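Local structure of Tp0751 (5JK2) at residues Ser143-Met146 against Trp147-Gln150; Phe71-Glu75 against His76-Thr80; Phe122-His125 against Ala126-His129; Ile32-Trp35 against Asn36-Thr39. The protein serves as an adhesin of Treponema pallidum, its non-canonical lipocalin barrel, the domain described here, mediating attachment to extracellular matrix components and interactions with host cells. The protein carries 1 engineered substitution. All blocks are in the same frame, centred on the assembly; numbering follows the deposited sequence.

Interaction 1: residues Ser143-Met146 against Trp147-Gln150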
loop_
_atom_site.group_PDB
_atom_site.type_symbol
_atom_site.label_atom_id
_atom_site.label_comp_id
_atom_site.label_asym_id
_atom_site.label_seq_id
_atom_site.Cartn_x
_atom_site.Cartn_y
_atom_site.Cartn_z
ATOM N N SER A 143 3.218 -16.785 6.295
ATOM C CA SER A 143 4.389 -16.499 7.132
ATOM C C SER A 143 4.778 -15.017 6.934
ATOM O O SER A 143 4.105 -14.296 6.192
ATOM C CB SER A 143 5.573 -17.436 6.815
ATOM O OG SER A 143 6.015 -17.358 5.474
ATOM N N THR A 144 5.826 -14.556 7.618
ATOM C CA THR A 144 6.323 -13.185 7.441
ATOM C C THR A 144 6.792 -12.972 6.007
ATOM O O THR A 144 7.372 -13.873 5.398
ATOM C CB THR A 144 7.495 -12.853 8.398
ATOM O OG1 THR A 144 7.808 -11.457 8.308
ATOM C CG2 THR A 144 8.734 -13.666 8.039
ATOM N N SER A 145 6.554 -11.775 5.481
ATOM C CA SER A 145 6.907 -11.452 4.104
ATOM C C SER A 145 8.086 -10.494 4.048
ATOM O O SER A 145 8.407 -9.834 5.034
ATOM C CB SER A 145 5.704 -10.844 3.380
ATOM O OG SER A 145 6.045 -10.451 2.064
ATOM N N MET A 146 8.731 -10.429 2.888
ATOM C CA MET A 146 9.818 -9.482 2.674
ATOM C C MET A 146 9.267 -8.065 2.585
ATOM O O MET A 146 9.997 -7.089 2.749
ATOM C CB MET A 146 10.592 -9.827 1.399
ATOM C CG MET A 146 9.778 -9.697 0.119
ATOM S SD MET A 146 10.663 -10.244 -1.352
ATOM C CE MET A 146 12.141 -9.255 -1.253
ATOM N N TRP A 147 7.967 -7.968 2.324
ATOM C CA TRP A 147 7.300 -6.684 2.166
ATOM C C TRP A 147 6.780 -6.149 3.496
ATOM O O TRP A 147 6.486 -4.961 3.618
ATOM C CB TRP A 147 6.148 -6.815 1.166
ATOM C CG TRP A 147 6.557 -7.473 -0.116
ATOM C CD1 TRP A 147 6.177 -8.701 -0.565
ATOM C CD2 TRP A 147 7.443 -6.941 -1.107
ATOM N NE1 TRP A 147 6.763 -8.965 -1.778
ATOM C CE2 TRP A 147 7.546 -7.899 -2.132
ATOM C CE3 TRP A 147 8.155 -5.746 -1.228
ATOM C CZ2 TRP A 147 8.334 -7.700 -3.261
ATOM C CZ3 TRP A 147 8.934 -5.550 -2.351
ATOM C CH2 TRP A 147 9.017 -6.521 -3.351
ATOM N N ASP A 148 6.665 -7.028 4.489
ATOM C CA ASP A 148 6.251 -6.620 5.827
ATOM C C ASP A 148 7.203 -5.583 6.397
ATOM O O ASP A 148 8.420 -5.729 6.300
ATOM C CB ASP A 148 6.186 -7.824 6.769
ATOM C CG ASP A 148 4.933 -8.650 6.579
ATOM O OD1 ASP A 148 4.308 -8.550 5.506
ATOM O OD2 ASP A 148 4.578 -9.404 7.509
ATOM N N GLY A 149 6.642 -4.535 6.989
ATOM C CA GLY A 149 7.438 -3.513 7.640
ATOM C C GLY A 149 6.837 -2.130 7.516
ATOM O O GLY A 149 5.741 -1.958 6.985
ATOM N N GLN A 150 7.569 -1.140 8.014
ATOM C CA GLN A 150 7.128 0.243 7.971
ATOM C C GLN A 150 7.560 0.880 6.655
ATOM O O GLN A 150 8.655 0.611 6.164
ATOM C CB GLN A 150 7.703 1.020 9.154
ATOM C CG GLN A 150 7.115 2.405 9.334
ATOM C CD GLN A 150 7.894 3.243 10.325
ATOM O OE1 GLN A 150 9.015 2.904 10.700
ATOM N NE2 GLN A 150 7.299 4.344 10.757
#

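Interaction 2: residues Phe71-Glu75 against His76-Thr80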
loop_
_atom_site.group_PDB
_atom_site.type_symbol
_atom_site.label_atom_id
_atom_site.label_comp_id
_atom_site.label_asym_id
_atom_site.label_seq_id
_atom_site.Cartn_x
_atom_site.Cartn_y
_atom_site.Cartn_z
ATOM N N PHE A 71 4.592 0.926 -4.893
ATOM C CA PHE A 71 3.945 2.014 -5.606
ATOM C C PHE A 71 2.492 1.635 -5.855
ATOM O O PHE A 71 2.203 0.641 -6.520
ATOM C CB PHE A 71 4.657 2.326 -6.926
ATOM C CG PHE A 71 4.185 3.595 -7.579
ATOM C CD1 PHE A 71 2.978 3.633 -8.252
ATOM C CD2 PHE A 71 4.943 4.751 -7.508
ATOM C CE1 PHE A 71 2.538 4.796 -8.845
ATOM C CE2 PHE A 71 4.504 5.919 -8.103
ATOM C CZ PHE A 71 3.300 5.938 -8.772
ATOM N N PHE A 72 1.582 2.427 -5.300
ATOM C CA PHE A 72 0.153 2.215 -5.490
ATOM C C PHE A 72 -0.330 3.034 -6.681
ATOM O O PHE A 72 -0.484 4.249 -6.585
ATOM C CB PHE A 72 -0.619 2.593 -4.222
ATOM C CG PHE A 72 -0.188 1.829 -2.998
ATOM C CD1 PHE A 72 0.969 2.178 -2.318
ATOM C CD2 PHE A 72 -0.939 0.768 -2.525
ATOM C CE1 PHE A 72 1.368 1.480 -1.195
ATOM C CE2 PHE A 72 -0.544 0.067 -1.402
ATOM C CZ PHE A 72 0.610 0.424 -0.738
ATOM N N ASP A 73 -0.548 2.364 -7.808
ATOM C CA ASP A 73 -0.971 3.038 -9.032
ATOM C C ASP A 73 -2.484 3.240 -9.033
ATOM O O ASP A 73 -3.245 2.343 -9.399
ATOM C CB ASP A 73 -0.533 2.237 -10.261
ATOM C CG ASP A 73 -0.660 3.026 -11.549
ATOM O OD1 ASP A 73 -1.718 3.648 -11.777
ATOM O OD2 ASP A 73 0.309 3.030 -12.333
ATOM N N ARG A 74 -2.907 4.434 -8.632
ATOM C CA ARG A 74 -4.323 4.748 -8.470
ATOM C C ARG A 74 -5.097 4.664 -9.778
ATOM O O ARG A 74 -6.233 4.192 -9.806
ATOM C CB ARG A 74 -4.479 6.147 -7.879
ATOM C CG ARG A 74 -5.923 6.573 -7.686
ATOM C CD ARG A 74 -6.020 7.870 -6.905
ATOM N NE ARG A 74 -7.252 7.936 -6.125
ATOM C CZ ARG A 74 -7.486 7.206 -5.038
ATOM N NH1 ARG A 74 -6.571 6.348 -4.602
ATOM N NH2 ARG A 74 -8.634 7.329 -4.387
ATOM N N GLU A 75 -4.479 5.135 -10.853
ATOM C CA GLU A 75 -5.132 5.181 -12.153
ATOM C C GLU A 75 -5.512 3.794 -12.649
ATOM O O GLU A 75 -6.639 3.570 -13.090
ATOM C CB GLU A 75 -4.224 5.867 -13.171
ATOM C CG GLU A 75 -4.335 7.387 -13.170
ATOM C CD GLU A 75 -5.657 7.891 -13.727
ATOM O OE1 GLU A 75 -5.901 9.114 -13.662
ATOM O OE2 GLU A 75 -6.453 7.070 -14.235
ATOM N N HIS A 76 -4.569 2.863 -12.570
ATOM C CA HIS A 76 -4.787 1.520 -13.085
ATOM C C HIS A 76 -5.133 0.531 -11.982
ATOM O O HIS A 76 -5.261 -0.664 -12.235
ATOM C CB HIS A 76 -3.549 1.057 -13.843
ATOM C CG HIS A 76 -3.120 2.010 -14.912
ATOM N ND1 HIS A 76 -3.697 2.033 -16.163
ATOM C CD2 HIS A 76 -2.185 2.989 -14.911
ATOM C CE1 HIS A 76 -3.128 2.978 -16.891
ATOM N NE2 HIS A 76 -2.208 3.572 -16.154
ATOM N N ALA A 77 -5.304 1.039 -10.765
ATOM C CA ALA A 77 -5.631 0.202 -9.615
ATOM C C ALA A 77 -4.682 -0.989 -9.525
ATOM O O ALA A 77 -5.111 -2.144 -9.525
ATOM C CB ALA A 77 -7.072 -0.267 -9.696
ATOM N N GLU A 78 -3.391 -0.685 -9.471
ATOM C CA GLU A 78 -2.343 -1.691 -9.382
ATOM C C GLU A 78 -1.453 -1.416 -8.185
ATOM O O GLU A 78 -1.494 -0.331 -7.605
ATOM C CB GLU A 78 -1.498 -1.702 -10.656
ATOM C CG GLU A 78 -2.191 -2.309 -11.859
ATOM C CD GLU A 78 -1.462 -2.019 -13.154
ATOM O OE1 GLU A 78 -0.539 -1.178 -13.146
ATOM O OE2 GLU A 78 -1.813 -2.632 -14.185
ATOM N N ILE A 79 -0.647 -2.405 -7.821
ATOM C CA ILE A 79 0.354 -2.227 -6.785
ATOM C C ILE A 79 1.626 -2.922 -7.233
ATOM O O ILE A 79 1.664 -4.145 -7.371
ATOM C CB ILE A 79 -0.111 -2.778 -5.428
ATOM C CG1 ILE A 79 -1.343 -2.008 -4.935
ATOM C CG2 ILE A 79 1.017 -2.679 -4.404
ATOM C CD1 ILE A 79 -2.034 -2.633 -3.739
ATOM N N THR A 80 2.659 -2.125 -7.474
ATOM C CA THR A 80 3.922 -2.641 -7.970
ATOM C C THR A 80 4.862 -2.909 -6.808
ATOM O O THR A 80 5.073 -2.051 -5.952
ATOM C CB THR A 80 4.587 -1.662 -8.962
ATOM O OG1 THR A 80 5.328 -0.668 -8.244
ATOM C CG2 THR A 80 3.541 -0.985 -9.842
#

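Interaction 3: residues Phe122-His125 against Ala126-His129. Engineered in segment 126-129: Ala126 (natural residue Glu).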
loop_
_atom_site.group_PDB
_atom_site.type_symbol
_atom_site.label_atom_id
_atom_site.label_comp_id
_atom_site.label_asym_id
_atom_site.label_seq_id
_atom_site.Cartn_x
_atom_site.Cartn_y
_atom_site.Cartn_z
ATOM N N PHE A 122 -2.211 2.889 8.307
ATOM C CA PHE A 122 -1.663 4.235 8.368
ATOM C C PHE A 122 -1.287 4.642 9.785
ATOM O O PHE A 122 -2.008 4.351 10.739
ATOM C CB PHE A 122 -2.667 5.244 7.816
ATOM C CG PHE A 122 -2.635 5.385 6.325
ATOM C CD1 PHE A 122 -3.385 4.550 5.518
ATOM C CD2 PHE A 122 -1.871 6.373 5.732
ATOM C CE1 PHE A 122 -3.361 4.694 4.146
ATOM C CE2 PHE A 122 -1.843 6.519 4.367
ATOM C CZ PHE A 122 -2.590 5.681 3.572
ATOM N N GLU A 123 -0.153 5.323 9.904
ATOM C CA GLU A 123 0.276 5.914 11.165
ATOM C C GLU A 123 0.228 7.427 11.010
ATOM O O GLU A 123 -0.079 8.158 11.949
ATOM C CB GLU A 123 1.685 5.450 11.544
ATOM C CG GLU A 123 1.951 3.970 11.276
ATOM C CD GLU A 123 3.342 3.540 11.702
ATOM O OE1 GLU A 123 3.760 2.421 11.336
ATOM O OE2 GLU A 123 4.018 4.323 12.402
ATOM N N SER A 124 0.534 7.881 9.800
ATOM C CA SER A 124 0.470 9.292 9.455
ATOM C C SER A 124 0.161 9.397 7.975
ATOM O O SER A 124 0.020 8.383 7.296
ATOM C CB SER A 124 1.782 10.004 9.780
ATOM O OG SER A 124 2.241 9.661 11.075
ATOM N N HIS A 125 0.067 10.618 7.467
ATOM C CA HIS A 125 -0.285 10.811 6.069
ATOM C C HIS A 125 0.818 10.287 5.149
ATOM O O HIS A 125 0.561 9.964 3.989
ATOM C CB HIS A 125 -0.564 12.290 5.783
ATOM C CG HIS A 125 0.665 13.105 5.531
ATOM N ND1 HIS A 125 1.261 13.186 4.290
ATOM C CD2 HIS A 125 1.407 13.881 6.354
ATOM C CE1 HIS A 125 2.319 13.974 4.362
ATOM N NE2 HIS A 125 2.430 14.409 5.604
ATOM N N ALA A 126 2.038 10.192 5.673
ATOM C CA ALA A 126 3.178 9.718 4.889
ATOM C C ALA A 126 3.936 8.619 5.623
ATOM O O ALA A 126 5.127 8.407 5.387
ATOM C CB ALA A 126 4.109 10.868 4.569
ATOM N N VAL A 127 3.232 7.927 6.514
ATOM C CA VAL A 127 3.808 6.829 7.279
ATOM C C VAL A 127 2.773 5.724 7.453
ATOM O O VAL A 127 1.695 5.955 8.000
ATOM C CB VAL A 127 4.300 7.297 8.663
ATOM C CG1 VAL A 127 4.913 6.138 9.433
ATOM C CG2 VAL A 127 5.303 8.435 8.521
ATOM N N ILE A 128 3.110 4.528 6.979
ATOM C CA ILE A 128 2.222 3.374 7.073
ATOM C C ILE A 128 2.958 2.173 7.654
ATOM O O ILE A 128 4.164 2.231 7.901
ATOM C CB ILE A 128 1.641 2.984 5.690
ATOM C CG1 ILE A 128 2.766 2.594 4.720
ATOM C CG2 ILE A 128 0.829 4.128 5.114
ATOM C CD1 ILE A 128 2.293 1.875 3.475
ATOM N N HIS A 129 2.225 1.084 7.862
ATOM C CA HIS A 129 2.831 -0.197 8.193
ATOM C C HIS A 129 2.110 -1.288 7.414
ATOM O O HIS A 129 0.884 -1.388 7.463
ATOM C CB HIS A 129 2.770 -0.478 9.695
ATOM C CG HIS A 129 3.687 -1.578 10.133
ATOM N ND1 HIS A 129 4.842 -1.346 10.851
ATOM C CD2 HIS A 129 3.630 -2.917 9.935
ATOM C CE1 HIS A 129 5.451 -2.497 11.085
ATOM N NE2 HIS A 129 4.736 -3.464 10.538
#

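Interaction 4: residues Ile32-Trp35 against Asn36-Thr39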
loop_
_atom_site.group_PDB
_atom_site.type_symbol
_atom_site.label_atom_id
_atom_site.label_comp_id
_atom_site.label_asym_id
_atom_site.label_seq_id
_atom_site.Cartn_x
_atom_site.Cartn_y
_atom_site.Cartn_z
ATOM N N ILE A 32 -2.184 16.375 4.464
ATOM C CA ILE A 32 -2.620 16.483 5.848
ATOM C C ILE A 32 -4.102 16.837 5.896
ATOM O O ILE A 32 -4.832 16.374 6.770
ATOM C CB ILE A 32 -1.819 17.541 6.620
ATOM C CG1 ILE A 32 -0.321 17.233 6.554
ATOM C CG2 ILE A 32 -2.280 17.590 8.071
ATOM C CD1 ILE A 32 0.563 18.395 6.952
ATOM N N ALA A 33 -4.532 17.673 4.957
ATOM C CA ALA A 33 -5.941 18.022 4.825
ATOM C C ALA A 33 -6.739 16.774 4.476
ATOM O O ALA A 33 -7.736 16.453 5.124
ATOM C CB ALA A 33 -6.131 19.090 3.765
ATOM N N LEU A 34 -6.279 16.075 3.443
ATOM C CA LEU A 34 -6.884 14.824 3.004
ATOM C C LEU A 34 -6.887 13.811 4.144
ATOM O O LEU A 34 -7.852 13.068 4.332
ATOM C CB LEU A 34 -6.120 14.274 1.797
ATOM C CG LEU A 34 -6.789 13.254 0.877
ATOM C CD1 LEU A 34 -8.014 13.860 0.207
ATOM C CD2 LEU A 34 -5.782 12.772 -0.157
ATOM N N TRP A 35 -5.793 13.792 4.897
ATOM C CA TRP A 35 -5.645 12.905 6.046
ATOM C C TRP A 35 -6.704 13.186 7.102
ATOM O O TRP A 35 -7.328 12.266 7.629
ATOM C CB TRP A 35 -4.245 13.055 6.649
ATOM C CG TRP A 35 -4.100 12.482 8.027
ATOM C CD1 TRP A 35 -3.940 13.176 9.190
ATOM C CD2 TRP A 35 -4.100 11.094 8.385
ATOM N NE1 TRP A 35 -3.840 12.307 10.249
ATOM C CE2 TRP A 35 -3.937 11.024 9.782
ATOM C CE3 TRP A 35 -4.224 9.906 7.660
ATOM C CZ2 TRP A 35 -3.893 9.812 10.468
ATOM C CZ3 TRP A 35 -4.181 8.705 8.343
ATOM C CH2 TRP A 35 -4.016 8.666 9.732
ATOM N N ASN A 36 -6.904 14.465 7.401
ATOM C CA ASN A 36 -7.879 14.878 8.400
ATOM C C ASN A 36 -9.287 14.417 8.045
ATOM O O ASN A 36 -10.076 14.076 8.927
ATOM C CB ASN A 36 -7.856 16.398 8.562
ATOM C CG ASN A 36 -8.660 16.869 9.759
ATOM O OD1 ASN A 36 -8.117 17.061 10.848
ATOM N ND2 ASN A 36 -9.959 17.058 9.563
ATOM N N ARG A 37 -9.598 14.402 6.752
ATOM C CA ARG A 37 -10.916 13.975 6.293
ATOM C C ARG A 37 -11.104 12.470 6.470
ATOM O O ARG A 37 -12.222 11.962 6.389
ATOM C CB ARG A 37 -11.127 14.362 4.824
ATOM C CG ARG A 37 -11.031 15.860 4.567
ATOM C CD ARG A 37 -11.961 16.325 3.451
ATOM N NE ARG A 37 -11.513 15.903 2.126
ATOM C CZ ARG A 37 -10.543 16.498 1.437
ATOM N NH1 ARG A 37 -9.895 17.537 1.948
ATOM N NH2 ARG A 37 -10.212 16.046 0.236
ATOM N N ALA A 38 -10.005 11.765 6.720
ATOM C CA ALA A 38 -10.033 10.316 6.873
ATOM C C ALA A 38 -9.881 9.905 8.336
ATOM O O ALA A 38 -10.310 8.818 8.725
ATOM C CB ALA A 38 -8.941 9.681 6.033
ATOM N N THR A 39 -9.268 10.772 9.137
ATOM C CA THR A 39 -9.070 10.500 10.559
ATOM C C THR A 39 -10.383 10.181 11.257
ATOM O O THR A 39 -10.635 9.036 11.631
ATOM C CB THR A 39 -8.412 11.689 11.279
ATOM O OG1 THR A 39 -9.090 12.902 10.928
ATOM C CG2 THR A 39 -6.945 11.799 10.904
#

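Interaction 1: residues Ser143-Met146 against Trp147-Gln150
Met146 and Trp147, neighbours in sequence, run their side chains alongside each other in the same direction, making a Met-aromatic contact at the turn that leads into the last strand of the lipocalin barrel. The methionine lies against one face of the indole. Its CG takes the position between the backbone N and the carbonyl carbon (chi1 65°), which sets this methylene almost straight above the five-membered ring, 3.6 Å from the centroid and 8° off the normal. Further out, SD approaches the six-membered ring obliquely, 4.4 Å from its centroid, so the CH-pi contact of CG and the sulfur contact divide the bicyclic system between them. The indole itself is buried and meets Phe81 edge-to-face, while Met146 is itself exposed.

The backbone beneath follows a type I turn from Ser145 to Asp148, with Met146 and Trp147 at its corners. Two bonds hold it. Trp147 N points nearly straight at Ser145 OG (3.2 Å, 173° at the hydrogen), the signature of an ST turn, and Asp148 N reaches back to Ser145 O in a weak, bent bond of 3.3 Å. The hydroxyl also comes obliquely to the indole, Ser145 OG lying 3.2 Å from Trp147 CD1. The carboxylate of Asp148 is directed to a different partner: OD1 accepts from the backbone N of Ala132 on strand 127-135, which ties the turn to the adjoining strand. On the near side of that carboxylate, Asp148 OD1 rests 3.4 Å from Ser145 CB.

Interaction 2: residues Phe71-Glu75 against His76-Thr80
The imidazole of His76 meets the carboxylate of Asp73 at its edge and has Glu75 CB over one face. Asp73 OD1 lies 3.2 Å from His76 CD2, close to the ring plane, with the carboxylate turned 65° against the ring. The same oxygen accepts the backbone N of His76 at 3.1 Å, the donor standing well above the carboxylate plane, so one oxygen gathers both the main chain and the ring edge of the histidine. With CG of Asp73 anti to its backbone N (chi1 -167°), the carboxylate is directed toward His76 in the turn. Asp73 OD2 lies 4.4 Å from Glu78 OE1, a proximity of like charges that may disfavour full ionisation of both.

On the opposite face of the sheet the Phe72 ring runs side by side with Ile79, its CD2 3.7 Å from Ile79 CG1; both are buried, and Trp54 meets the phenyl ring with its plane at about 90°. Paired backbone bonds join Phe71 with Thr80 and Asp73 with Glu78, Thr80 N to Phe71 O being 3.0 Å. Ala77, with left-handed backbone angles, faces Asp73 together with Glu78: a G1 beta bulge at the turn of an antiparallel hairpin of the calycin-type barrel.

Interaction 3: residues Phe122-His125 against Ala126-His129
Ile128 places CG1 between its backbone N and carbonyl carbon (chi1 61°), which leaves CG2 anti to the carbonyl carbon and over Phe122, and the phenylalanine, its own CG likewise opposite the carbonyl carbon, offers a ring face. The methyl sits off-centre over that face, Ile128 CG2 being 3.7 Å from the centroid and 18° from the normal. At the turn, His125 likewise receives the CB of Ala126, an engineered residue (Glu in the natural protein), 3.8 Å from the imidazole centroid.

The hairpin backbone that supports these contacts is irregular. Glu123 and Ser124 both face Val127, a classic beta bulge, and the carbonyl of Val127 is therefore gripped twice. Glu123 N reaches Val127 O at 2.7 Å from a direction tilted out of the carbonyl plane, whereas Ser124 N bonds to Val127 O at 2.9 Å in that plane and on a lone pair. A weak return bond from Val127 N to Ser124 O, 3.3 Å long, closes the type I turn from Ser124 to Val127. From the bulge itself the extended chain of Glu123 lies across Val127, bringing Glu123 OE2 to 3.6 Å from Val127 CG1. Its other oxygen comes to the edge of the His129 ring, with carboxylate and imidazole only 20° from coplanar; Glu123 OE1 is 3.5 Å from His129 CB.

Buried Phe122 also packs on Leu46, Leu49 and Leu50 and on Trp35 of helix 26-39, while Arg31 of that helix donates to His125 O. On the other flank strand 127-135 is bonded to strand 149-153 through Ile128 and Tyr151.

Interaction 4: residues Ile32-Trp35 against Asn36-Thr39
Thr39 packs back on Trp35, one turn earlier in helix 26-39, the N-terminal helix beside the lipocalin barrel, and the pair illustrates how i to i+4 spacing brings a methyl group over an aromatic face. The two side chains cross at about a right angle. Thr39 CG2 lies 3.5 Å from the centroid of the five-membered ring of Trp35, 25° off its normal and displaced toward the rim, a tight CH-pi contact. Because Thr39 sets OG1 between its backbone N and carbonyl carbon (chi1 48°), the methyl branch rather than the hydroxyl is the one turned to the indole.

Main-chain bonds of the helix run alongside. Asn36 N donates to Ile32 O at 2.9 Å and Arg37 N to Ala33 O at 3.2 Å, the regular i to i+4 pattern. The carbonyl of Trp35 is shared: Ala38 N reaches Trp35 O from well above the carbonyl plane at 2.9 Å, and Thr39 N, in the bond that joins the packed pair, meets Trp35 O almost head-on to the carbonyl at the same distance. The i+3 and i+4 donors thus hold this oxygen together, mixing 3-10 and alpha geometry at one site.

On another side of the helix the bent chain of Arg37 folds back on Leu34, crossing it at a slant, while Leu34 also packs against His48 and Leu49. The guanidinium is steadied from beyond the helix, Arg37 NE being hydrogen-bonded to Gln43 OE1.

From the N terminus the contacts follow in series, each between consecutive segments, so none nests within or crosses another. Interaction 4 lies within helix 26-39; interaction 2 then closes the hairpin of strands 69-73 and 78-83, interaction 3 closes the turn between strands 115-122 and 127-135, and interaction 1 forms the turn that leads into strand 149-153. Interactions 3 and 4 touch, His125 packing on Ile32, and thereby join the helix to one end of the barrel. Interactions 1 and 3 meet where Gln150 packs on Val127, on neighbouring strands. Interaction 2 shares their closed sheet but touches neither, its centre lying about 18 Å from that of interaction 3, on the opposite side of the chain's centre.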